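Local coordinates for protein Uly1 (Catenovulum maritimum, PDB 7DRQ) that is an ulvan lyase of polysaccharide lyase family 24 that probably cleaves the marine algal polysaccharide ulvan by beta-elimination and carries bound calcium ions, at residues A[293-298]-A[357-362]. Sequence-based numbering, arbitrary orientation.
Sequences MFYAYS and GDLHLI
L359 sets its CD1 methyl squarely on the ring of Y295, a CH-pi contact with the methyl 3.7 Å from the ring centroid and 12° off the normal. The companion methyl CD2 of L359 lies by the CD2-CE2 edge of the same ring, 3.9 Å from Y295 CE2; both branches of the leucine bear on the aromatic ring. L361 packs at the root of the tyrosine, its CD2 4.1 Å from Y295 CB, and its CB lies 3.9 Å from the selenium atom SE of M293, a selenomethionine. The chain of M293 runs extended through chi1 (-176°) and chi2, then bends at chi3, which brings CE to 4.0 Å from the carbonyl O of I362. No hydrogen bond crosses the interface, and the strand axes approach only to 9.2 Å, evidence for two sheets packed face to face rather than neighbouring strands of one sheet. V353 touches both Y295 and L359, W351 lies against L361, and V327 contacts M293 and Y295. The hydroxyl of Y295 is hydrogen-bonded outside the two segments: Y295 OH pairs with NH1 of R274, on the neighbouring strand 272-280. Strands 290-298 and 359-369 belong to separate antiparallel sheets, and this buried, interdigitated side-chain layer is characteristic of the packing between successive blades of a beta-propeller, the fold expected for a BNR-repeat protein.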
loop_
_atom_site.group_PDB
_atom_site.type_symbol
_atom_site.label_atom_id
_atom_site.label_comp_id
_atom_site.label_asym_id
_atom_site.label_seq_id
_atom_site.Cartn_x
_atom_site.Cartn_y
_atom_site.Cartn_z
HETATM N N MSE A 293 5.436 12.730 13.538
HETATM C CA MSE A 293 4.220 12.425 12.796
HETATM C C MSE A 293 3.898 13.667 11.970
HETATM O O MSE A 293 3.899 14.788 12.486
HETATM C CB MSE A 293 3.082 12.050 13.743
HETATM C CG MSE A 293 1.820 11.621 13.047
HETATM SE SE MSE A 293 0.527 10.994 14.406
HETATM C CE MSE A 293 1.384 9.358 14.981
ATOM N N PHE A 294 3.621 13.478 10.685
ATOM C CA PHE A 294 3.598 14.599 9.753
ATOM C C PHE A 294 2.408 14.478 8.809
ATOM O O PHE A 294 1.928 13.380 8.521
ATOM C CB PHE A 294 4.909 14.659 8.958
ATOM C CG PHE A 294 6.141 14.655 9.822
ATOM C CD1 PHE A 294 6.681 15.841 10.292
ATOM C CD2 PHE A 294 6.741 13.451 10.197
ATOM C CE1 PHE A 294 7.818 15.834 11.112
ATOM C CE2 PHE A 294 7.859 13.439 11.009
ATOM C CZ PHE A 294 8.406 14.636 11.461
ATOM N N TYR A 295 1.964 15.628 8.289
ATOM C CA TYR A 295 0.792 15.662 7.421
ATOM C C TYR A 295 0.838 16.925 6.580
ATOM O O TYR A 295 1.208 17.995 7.077
ATOM C CB TYR A 295 -0.501 15.618 8.246
ATOM C CG TYR A 295 -1.770 16.072 7.540
ATOM C CD1 TYR A 295 -2.447 15.221 6.673
ATOM C CD2 TYR A 295 -2.327 17.317 7.806
ATOM C CE1 TYR A 295 -3.631 15.612 6.060
ATOM C CE2 TYR A 295 -3.493 17.735 7.184
ATOM C CZ TYR A 295 -4.140 16.877 6.311
ATOM O OH TYR A 295 -5.313 17.272 5.721
ATOM N N ALA A 296 0.458 16.800 5.313
ATOM C CA ALA A 296 0.318 17.962 4.451
ATOM C C ALA A 296 -0.753 17.658 3.417
ATOM O O ALA A 296 -1.049 16.494 3.137
ATOM C CB ALA A 296 1.641 18.330 3.767
ATOM N N TYR A 297 -1.323 18.713 2.832
ATOM C CA TYR A 297 -2.337 18.522 1.805
ATOM C C TYR A 297 -2.133 19.561 0.714
ATOM O O TYR A 297 -1.535 20.615 0.939
ATOM C CB TYR A 297 -3.763 18.604 2.379
ATOM C CG TYR A 297 -4.128 19.975 2.908
ATOM C CD1 TYR A 297 -4.694 20.936 2.077
ATOM C CD2 TYR A 297 -3.903 20.304 4.235
ATOM C CE1 TYR A 297 -5.023 22.187 2.553
ATOM C CE2 TYR A 297 -4.224 21.566 4.721
ATOM C CZ TYR A 297 -4.785 22.495 3.878
ATOM O OH TYR A 297 -5.109 23.744 4.358
ATOM N N SER A 298 -2.635 19.249 -0.474
ATOM C CA SER A 298 -2.517 20.132 -1.626
ATOM C C SER A 298 -3.885 20.695 -1.986
ATOM O O SER A 298 -4.873 19.954 -2.043
ATOM C CB SER A 298 -1.926 19.388 -2.824
ATOM O OG SER A 298 -2.014 20.203 -3.990
ATOM N N GLY A 357 -13.989 17.273 6.652
ATOM C CA GLY A 357 -12.737 17.942 6.944
ATOM C C GLY A 357 -12.110 17.548 8.254
ATOM O O GLY A 357 -11.107 18.159 8.637
ATOM N N ASP A 358 -12.678 16.562 8.961
ATOM C CA ASP A 358 -12.067 16.063 10.190
ATOM C C ASP A 358 -10.774 15.336 9.865
ATOM O O ASP A 358 -10.759 14.406 9.058
ATOM C CB ASP A 358 -13.004 15.102 10.934
ATOM C CG ASP A 358 -14.426 15.614 11.029
ATOM O OD1 ASP A 358 -14.640 16.664 11.675
ATOM O OD2 ASP A 358 -15.334 14.958 10.462
ATOM N N LEU A 359 -9.696 15.738 10.516
ATOM C CA LEU A 359 -8.383 15.146 10.307
ATOM C C LEU A 359 -8.103 14.147 11.423
ATOM O O LEU A 359 -8.258 14.477 12.600
ATOM C CB LEU A 359 -7.305 16.227 10.285
ATOM C CG LEU A 359 -5.859 15.758 10.440
ATOM C CD1 LEU A 359 -5.446 14.974 9.219
ATOM C CD2 LEU A 359 -4.921 16.948 10.680
ATOM N N HIS A 360 -7.663 12.944 11.051
ATOM C CA HIS A 360 -7.419 11.857 11.992
ATOM C C HIS A 360 -6.113 11.164 11.640
ATOM O O HIS A 360 -5.895 10.826 10.474
ATOM C CB HIS A 360 -8.564 10.836 11.958
ATOM C CG HIS A 360 -9.856 11.377 12.470
ATOM N ND1 HIS A 360 -10.236 11.265 13.789
ATOM C CD2 HIS A 360 -10.844 12.061 11.850
ATOM C CE1 HIS A 360 -11.399 11.862 13.964
ATOM N NE2 HIS A 360 -11.798 12.340 12.799
ATOM N N LEU A 361 -5.258 10.941 12.643
ATOM C CA LEU A 361 -4.022 10.177 12.481
ATOM C C LEU A 361 -3.832 9.243 13.664
ATOM O O LEU A 361 -4.089 9.617 14.811
ATOM C CB LEU A 361 -2.781 11.076 12.382
ATOM C CG LEU A 361 -2.891 12.264 11.421
ATOM C CD1 LEU A 361 -3.278 13.552 12.158
ATOM C CD2 LEU A 361 -1.582 12.442 10.672
ATOM N N ILE A 362 -3.336 8.038 13.386
ATOM C CA ILE A 362 -3.094 7.051 14.428
ATOM C C ILE A 362 -1.656 6.556 14.321
ATOM O O ILE A 362 -1.024 6.627 13.265
ATOM C CB ILE A 362 -4.079 5.867 14.354
ATOM C CG1 ILE A 362 -3.939 5.126 13.028
ATOM C CG2 ILE A 362 -5.510 6.360 14.553
ATOM C CD1 ILE A 362 -4.697 3.806 13.003
#